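Long-range contacts in Phthiocerol/phthiodiolone dimycocerosyl transferase (Mycobacterium tuberculosis, PDB 1Q9J), which probably catalyses the last step of dimycocerosate ester synthesis, transferring mycocerosyl groups from mycocerosic acid synthase onto phthiocerol, phthiodiolone and phenolphthiocerol: residues 6-11 with 158-163; 53-58 with 65-70; 103-108 with 118-123. All coordinates share one frame; numbering follows the deposited sequence.

Contact 1. Residues 6-11 with 158-163; sequences VIRKLS and QPTPLS
Arg8 reaches from strand 6-9, an outermost strand of a three-stranded antiparallel sheet, to the extended loop 158-163. The two segments run almost the same way, their end-to-end directions 10° apart, yet they are joined by side chains and not by backbone pairing: the CA atoms of Ile7 and Thr160 stand 7.8 Å apart. The Arg8 chain, stretched out from CG to NE, carries the guanidinium across to Pro161 O and Ser163. There NH1 donates to Pro161 O; the modelled separation is too short to be trusted, although the pairing itself is plausible. Thr160 CG2 also lies at the edge of the guanidinium, near its plane, while NH2 approaches Ser163 CB at 3.4 Å. Toward the start of the strand, Ile7 CG2 rests 3.5 Å from Thr160 OG1. Thr160 OG1 lies beside its own backbone N, which leaves Thr160 CG2 anti to that N and turned to Arg8 NH1.

Further partners surround this arrangement. Arg8 NH2 forms a salt bridge with Glu14 of helix 12-19, and that residue also accepts a bond from the backbone N of Ser11 through its other carboxylate oxygen. Ser163 is the N-cap residue of helix 164-170, whose Glu165 bonds to Ser11 OG. Two serines thus meet where strand and loop give way to helices, with Ser11 CB 3.3 Å from Ser163 CB.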
# COMPACT_ATOMS: atom_id res chain seq x y z
N VAL A 6 22.59 -10.71 -12.88
CA VAL A 6 21.71 -9.55 -12.82
C VAL A 6 20.41 -9.83 -13.57
O VAL A 6 20.45 -10.18 -14.75
CB VAL A 6 22.35 -8.30 -13.45
CG1 VAL A 6 21.27 -7.25 -13.70
CG2 VAL A 6 23.43 -7.74 -12.54
N ILE A 7 19.28 -9.69 -12.89
CA ILE A 7 17.98 -9.91 -13.53
C ILE A 7 17.65 -8.70 -14.39
O ILE A 7 17.41 -8.80 -15.60
CB ILE A 7 16.91 -10.08 -12.50
CG1 ILE A 7 17.26 -11.31 -11.65
CG2 ILE A 7 15.54 -10.20 -13.20
CD1 ILE A 7 16.38 -11.49 -10.41
N ARG A 8 17.67 -7.53 -13.76
CA ARG A 8 17.42 -6.30 -14.46
C ARG A 8 17.67 -5.14 -13.49
O ARG A 8 17.61 -5.32 -12.28
CB ARG A 8 15.98 -6.31 -15.00
CG ARG A 8 15.12 -5.21 -14.52
CD ARG A 8 13.68 -5.61 -14.55
NE ARG A 8 12.91 -4.61 -13.81
CZ ARG A 8 11.70 -4.83 -13.30
NH1 ARG A 8 11.11 -6.00 -13.46
NH2 ARG A 8 11.08 -3.88 -12.62
N LYS A 9 18.00 -3.98 -14.04
CA LYS A 9 18.26 -2.80 -13.24
C LYS A 9 16.87 -2.28 -12.83
O LYS A 9 15.88 -2.55 -13.52
CB LYS A 9 19.01 -1.78 -14.10
CG LYS A 9 19.96 -0.83 -13.36
CD LYS A 9 21.00 -0.23 -14.33
CE LYS A 9 21.93 0.79 -13.67
NZ LYS A 9 21.24 2.07 -13.36
N LEU A 10 16.77 -1.57 -11.71
CA LEU A 10 15.46 -1.05 -11.30
C LEU A 10 15.16 0.20 -12.09
O LEU A 10 16.07 0.94 -12.44
CB LEU A 10 15.43 -0.68 -9.83
CG LEU A 10 15.46 -1.76 -8.76
CD1 LEU A 10 15.56 -1.07 -7.41
CD2 LEU A 10 14.21 -2.64 -8.83
N SER A 11 13.88 0.43 -12.36
CA SER A 11 13.42 1.59 -13.11
C SER A 11 13.36 2.76 -12.14
O SER A 11 13.11 2.56 -10.95
CB SER A 11 12.03 1.33 -13.68
OG SER A 11 11.03 1.50 -12.69
N GLN A 158 6.29 -17.31 -13.37
CA GLN A 158 6.06 -16.13 -14.20
C GLN A 158 7.36 -15.35 -14.41
O GLN A 158 8.27 -15.41 -13.58
CB GLN A 158 5.03 -15.22 -13.53
CG GLN A 158 3.84 -15.94 -12.95
CD GLN A 158 3.03 -15.01 -12.08
OE1 GLN A 158 3.41 -13.87 -11.86
NE2 GLN A 158 1.90 -15.49 -11.58
N PRO A 159 7.47 -14.63 -15.54
CA PRO A 159 8.69 -13.86 -15.82
C PRO A 159 8.82 -12.60 -14.95
O PRO A 159 7.91 -12.26 -14.18
CB PRO A 159 8.58 -13.56 -17.31
CG PRO A 159 7.11 -13.52 -17.54
CD PRO A 159 6.55 -14.64 -16.70
N THR A 160 9.95 -11.92 -15.07
CA THR A 160 10.22 -10.71 -14.29
C THR A 160 9.12 -9.68 -14.48
O THR A 160 8.99 -9.09 -15.55
CB THR A 160 11.53 -10.06 -14.72
OG1 THR A 160 12.54 -11.07 -14.82
CG2 THR A 160 11.95 -9.02 -13.71
N PRO A 161 8.30 -9.42 -13.44
CA PRO A 161 7.24 -8.43 -13.64
C PRO A 161 7.79 -7.10 -14.13
O PRO A 161 8.90 -6.73 -13.78
CB PRO A 161 6.54 -8.34 -12.28
CG PRO A 161 7.41 -9.10 -11.33
CD PRO A 161 8.19 -10.08 -12.14
N LEU A 162 7.03 -6.38 -14.95
CA LEU A 162 7.49 -5.11 -15.51
C LEU A 162 7.47 -3.93 -14.56
O LEU A 162 6.69 -3.88 -13.59
CB LEU A 162 6.64 -4.76 -16.73
CG LEU A 162 6.54 -5.80 -17.83
CD1 LEU A 162 5.34 -5.51 -18.70
CD2 LEU A 162 7.81 -5.80 -18.62
N SER A 163 8.33 -2.97 -14.84
CA SER A 163 8.38 -1.73 -14.08
C SER A 163 7.36 -0.82 -14.79
O SER A 163 7.00 -1.05 -15.96
CB SER A 163 9.77 -1.09 -14.16
OG SER A 163 10.13 -0.81 -15.50

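Contact 2. Residues 53-58 with 65-70; sequences LASHLE and WNLVAD
A beta hairpin joins strand 55-59 to strand 65-69, and on one of its faces His56 and Glu58 pack beside Asn66 and Val68 in regular antiparallel register. His56 with Val68 and Glu58 with Asn66 are hydrogen-bonded pairs; between them Leu57 and Leu67 form a non-hydrogen-bonded pair with CA atoms 4.7 Å apart. At the far end, Asp70 N donates to Ala54 O (2.9 Å), extending the pairing past the strand. Ala54 itself is the centre of an inverse gamma turn.

The distinctive feature is a row of hydrogen-bonded side chains, Asp70-His56-Glu58. With CG lying between the backbone N and the carbonyl carbon (chi1 61°), the His56 ring lies alongside the Val68 side chain, and NE2 comes 3.4 Å from Val68 CB. In the ring plane, ND1 donates to Asp70 OD2 at 2.7 Å in a nearly straight bond (176°), meeting the carboxylate on its syn side but 27° out of its plane. NE2 in turn donates to Glu58 OE2 at 2.6 Å, using that oxygen's anti lone pair. Bonds from both ring nitrogens hold the imidazole in place, and two flanking carboxylates would probably favour its doubly protonated form. Glu58 also lies against Val68, its CD 3.4 Å from Val68 CG2.

Leu57 and Leu67 point to the other face, where Leu57 CB meets Trp65 CE3 at 4.0 Å. There Leu57 and Trp65 pack on Ala18 of helix 12-19. Ala54 touches Leu47 of helix 36-49, and strand 6-9 borders the edge of strand 65-69 away from strand 55-59.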
# COMPACT_ATOMS: atom_id res chain seq x y z
N LEU A 53 11.20 -12.79 -6.54
CA LEU A 53 11.24 -12.56 -5.11
C LEU A 53 12.48 -13.19 -4.48
O LEU A 53 12.89 -12.82 -3.36
CB LEU A 53 9.99 -13.15 -4.45
CG LEU A 53 8.71 -12.62 -5.06
CD1 LEU A 53 7.50 -13.31 -4.46
CD2 LEU A 53 8.64 -11.13 -4.82
N ALA A 54 13.09 -14.12 -5.20
CA ALA A 54 14.28 -14.76 -4.69
C ALA A 54 15.51 -14.00 -5.10
O ALA A 54 16.42 -14.56 -5.70
CB ALA A 54 14.36 -16.17 -5.23
N SER A 55 15.56 -12.72 -4.78
CA SER A 55 16.72 -11.95 -5.15
C SER A 55 17.02 -10.88 -4.14
O SER A 55 16.46 -10.87 -3.04
CB SER A 55 16.47 -11.29 -6.49
OG SER A 55 15.60 -10.19 -6.32
N HIS A 56 17.91 -9.97 -4.52
CA HIS A 56 18.31 -8.87 -3.66
C HIS A 56 18.80 -7.74 -4.54
O HIS A 56 18.92 -7.89 -5.75
CB HIS A 56 19.43 -9.30 -2.73
CG HIS A 56 20.68 -9.74 -3.42
ND1 HIS A 56 20.90 -11.04 -3.80
CD2 HIS A 56 21.75 -9.03 -3.86
CE1 HIS A 56 22.06 -11.12 -4.44
NE2 HIS A 56 22.59 -9.91 -4.49
N LEU A 57 19.08 -6.60 -3.92
CA LEU A 57 19.53 -5.42 -4.64
C LEU A 57 21.00 -5.12 -4.43
O LEU A 57 21.53 -5.31 -3.34
CB LEU A 57 18.73 -4.20 -4.21
CG LEU A 57 17.25 -4.18 -4.52
CD1 LEU A 57 16.57 -3.28 -3.54
CD2 LEU A 57 17.02 -3.75 -5.95
N GLU A 58 21.64 -4.62 -5.48
CA GLU A 58 23.04 -4.25 -5.44
C GLU A 58 23.19 -2.94 -6.19
O GLU A 58 22.81 -2.85 -7.35
CB GLU A 58 23.88 -5.34 -6.12
CG GLU A 58 23.97 -6.62 -5.30
CD GLU A 58 24.88 -7.66 -5.95
OE1 GLU A 58 25.76 -7.26 -6.75
OE2 GLU A 58 24.72 -8.86 -5.64
N TRP A 65 20.45 0.80 -9.31
CA TRP A 65 20.33 -0.42 -8.53
C TRP A 65 20.06 -1.65 -9.38
O TRP A 65 19.20 -1.64 -10.26
CB TRP A 65 19.21 -0.29 -7.53
CG TRP A 65 19.42 0.77 -6.54
CD1 TRP A 65 19.14 2.10 -6.68
CD2 TRP A 65 19.86 0.57 -5.20
NE1 TRP A 65 19.38 2.75 -5.49
CE2 TRP A 65 19.82 1.83 -4.56
CE3 TRP A 65 20.29 -0.55 -4.47
CZ2 TRP A 65 20.19 2.01 -3.22
CZ3 TRP A 65 20.65 -0.38 -3.14
CH2 TRP A 65 20.60 0.89 -2.53
N ASN A 66 20.80 -2.72 -9.08
CA ASN A 66 20.63 -3.98 -9.77
C ASN A 66 19.85 -4.96 -8.93
O ASN A 66 20.03 -5.05 -7.72
CB ASN A 66 21.97 -4.63 -10.12
CG ASN A 66 22.59 -4.07 -11.38
OD1 ASN A 66 21.88 -3.73 -12.32
ND2 ASN A 66 23.91 -3.99 -11.40
N LEU A 67 18.97 -5.68 -9.59
CA LEU A 67 18.19 -6.70 -8.95
C LEU A 67 19.03 -7.92 -9.34
O LEU A 67 19.12 -8.26 -10.53
CB LEU A 67 16.82 -6.76 -9.60
CG LEU A 67 15.84 -7.72 -8.95
CD1 LEU A 67 15.34 -7.13 -7.64
CD2 LEU A 67 14.71 -7.99 -9.90
N VAL A 68 19.68 -8.54 -8.35
CA VAL A 68 20.53 -9.70 -8.59
C VAL A 68 19.80 -10.94 -8.14
O VAL A 68 19.14 -10.93 -7.10
CB VAL A 68 21.87 -9.57 -7.84
CG1 VAL A 68 22.73 -10.82 -8.06
CG2 VAL A 68 22.61 -8.34 -8.35
N ALA A 69 19.91 -12.01 -8.91
CA ALA A 69 19.21 -13.24 -8.56
C ALA A 69 19.91 -14.09 -7.50
O ALA A 69 21.13 -14.11 -7.40
CB ALA A 69 18.96 -14.07 -9.81
N ASP A 70 19.09 -14.76 -6.71
CA ASP A 70 19.56 -15.65 -5.68
C ASP A 70 19.04 -17.06 -5.97
O ASP A 70 18.58 -17.35 -7.07
CB ASP A 70 19.06 -15.20 -4.30
CG ASP A 70 19.80 -13.98 -3.78
OD1 ASP A 70 21.04 -13.96 -3.87
OD2 ASP A 70 19.15 -13.04 -3.27

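Contact 3. Residues 103-108 with 118-123; sequences SLLHLQ and LTLYLH
Strands 105-108 and 118-123 run antiparallel at 173°, their axes 4.7 Å apart at closest, with His106-Tyr121 and Gln108-Thr119 as hydrogen-bonded pairs and a further bond from His123 N to Leu104 O. Leu105, Leu107, Leu120 and Leu122 share one face. Each has CG opposite its backbone N (chi1 -180° for Leu107), a setting that brings the CD1 methyls together in a row: Leu105 CD1 meets Leu122 CD1 at 3.6 Å, and Leu120 CD1 is 3.8 Å from Leu107 CD1. Leu118 CD1 carries the row on, 3.6 Å from Leu107 CD1.

On the other face the Tyr121 ring slants toward Gln108, with His106 O in plane at its edge and Gln108 OE1 3.6 Å from Tyr121 OH. The Gln108 amide stands 84° to the ring, and Tyr369 meets the ring edge-to-face. At the open end, Leu104 CD2 touches His123 CB at 3.6 Å.

The hairpin offers a leucine face to helices 36-49 and 129-148, whereas the other face is mixed polar and aromatic. His123 begins the HHxxxDG motif of this acyltransferase superfamily, and the His123 N to Leu104 O bond holds the residue just before His124, the probable proton acceptor.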
# COMPACT_ATOMS: atom_id res chain seq x y z
N SER A 103 17.98 -10.17 1.15
CA SER A 103 16.72 -10.80 0.73
C SER A 103 15.63 -9.75 0.53
O SER A 103 15.74 -8.64 1.05
CB SER A 103 16.32 -11.81 1.82
OG SER A 103 15.10 -12.46 1.54
N LEU A 104 14.58 -10.07 -0.21
CA LEU A 104 13.50 -9.09 -0.41
C LEU A 104 12.17 -9.66 0.03
O LEU A 104 11.14 -9.01 -0.09
CB LEU A 104 13.40 -8.70 -1.88
CG LEU A 104 14.66 -8.09 -2.49
CD1 LEU A 104 14.40 -7.76 -3.95
CD2 LEU A 104 15.03 -6.83 -1.73
N LEU A 105 12.20 -10.87 0.57
CA LEU A 105 10.99 -11.54 1.01
C LEU A 105 11.29 -12.37 2.26
O LEU A 105 12.31 -13.07 2.34
CB LEU A 105 10.46 -12.42 -0.12
CG LEU A 105 9.18 -13.22 0.13
CD1 LEU A 105 8.01 -12.28 0.38
CD2 LEU A 105 8.91 -14.11 -1.06
N HIS A 106 10.37 -12.30 3.23
CA HIS A 106 10.48 -13.03 4.49
C HIS A 106 9.09 -13.43 4.98
O HIS A 106 8.19 -12.59 5.09
CB HIS A 106 11.15 -12.14 5.55
CG HIS A 106 12.63 -11.95 5.36
ND1 HIS A 106 13.53 -12.98 5.50
CD2 HIS A 106 13.36 -10.86 5.04
CE1 HIS A 106 14.76 -12.53 5.28
NE2 HIS A 106 14.68 -11.24 5.00
N LEU A 107 8.90 -14.72 5.25
CA LEU A 107 7.62 -15.20 5.77
C LEU A 107 7.84 -15.60 7.23
O LEU A 107 8.43 -16.63 7.52
CB LEU A 107 7.10 -16.40 4.97
CG LEU A 107 5.75 -16.91 5.50
CD1 LEU A 107 4.78 -15.74 5.63
CD2 LEU A 107 5.17 -17.98 4.57
N GLN A 108 7.34 -14.78 8.15
CA GLN A 108 7.52 -15.03 9.57
C GLN A 108 6.26 -15.51 10.30
O GLN A 108 5.30 -14.76 10.45
CB GLN A 108 8.05 -13.77 10.24
CG GLN A 108 8.37 -13.93 11.71
CD GLN A 108 8.57 -12.60 12.38
OE1 GLN A 108 7.66 -11.76 12.41
NE2 GLN A 108 9.76 -12.39 12.94
N LEU A 118 0.87 -14.62 11.23
CA LEU A 118 1.53 -14.81 9.95
C LEU A 118 1.92 -13.41 9.49
O LEU A 118 1.09 -12.49 9.51
CB LEU A 118 0.58 -15.45 8.94
CG LEU A 118 1.20 -15.93 7.64
CD1 LEU A 118 2.28 -16.95 7.94
CD2 LEU A 118 0.13 -16.54 6.76
N THR A 119 3.17 -13.24 9.09
CA THR A 119 3.63 -11.93 8.63
C THR A 119 4.53 -12.08 7.43
O THR A 119 5.54 -12.78 7.49
CB THR A 119 4.40 -11.20 9.72
OG1 THR A 119 3.63 -11.20 10.93
CG2 THR A 119 4.68 -9.76 9.30
N LEU A 120 4.15 -11.40 6.35
CA LEU A 120 4.93 -11.44 5.12
C LEU A 120 5.62 -10.10 4.92
O LEU A 120 5.00 -9.04 5.05
CB LEU A 120 4.04 -11.71 3.92
CG LEU A 120 4.82 -12.02 2.64
CD1 LEU A 120 5.06 -13.52 2.56
CD2 LEU A 120 4.04 -11.54 1.42
N TYR A 121 6.91 -10.16 4.64
CA TYR A 121 7.70 -8.95 4.40
C TYR A 121 8.08 -8.97 2.94
O TYR A 121 8.62 -9.96 2.42
CB TYR A 121 8.95 -8.91 5.26
CG TYR A 121 8.66 -8.81 6.73
CD1 TYR A 121 8.37 -9.94 7.48
CD2 TYR A 121 8.68 -7.57 7.38
CE1 TYR A 121 8.11 -9.84 8.83
CE2 TYR A 121 8.42 -7.45 8.74
CZ TYR A 121 8.13 -8.60 9.46
OH TYR A 121 7.85 -8.50 10.81
N LEU A 122 7.83 -7.85 2.28
CA LEU A 122 8.07 -7.74 0.87
C LEU A 122 8.66 -6.40 0.51
O LEU A 122 8.12 -5.36 0.86
CB LEU A 122 6.75 -7.92 0.15
CG LEU A 122 6.76 -8.12 -1.35
CD1 LEU A 122 7.60 -9.34 -1.73
CD2 LEU A 122 5.31 -8.29 -1.78
N HIS A 123 9.80 -6.41 -0.17
CA HIS A 123 10.38 -5.16 -0.56
C HIS A 123 9.45 -4.49 -1.57
O HIS A 123 9.01 -5.12 -2.55
CB HIS A 123 11.76 -5.38 -1.16
CG HIS A 123 12.55 -4.13 -1.28
ND1 HIS A 123 13.46 -3.74 -0.32
CD2 HIS A 123 12.49 -3.12 -2.18
CE1 HIS A 123 13.92 -2.54 -0.62
NE2 HIS A 123 13.34 -2.14 -1.74

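Of the three contacts, contact 1 closes the longest loop, and contacts 2 and 3, both hairpins, follow one another inside it. Contacts 1 and 2 belong to one small sheet, strand 6-9 lying beside 65-69, with centres about 9 Å apart; Leu10 N to Trp65 O is a probable hydrogen bond between them. Contact 3 lies in a separate five-stranded sheet, its centre about 15 Å from that of contact 2 and 19 Å from that of contact 1. Leu53 packs on Leu105 and Leu122, and Leu67 on Leu104, so contact 2 bridges the two sheets. Each contact has a side chain near that of His124: Ser11 at about 11 Å, Leu57 at about 9 Å and His123 at about 5 Å.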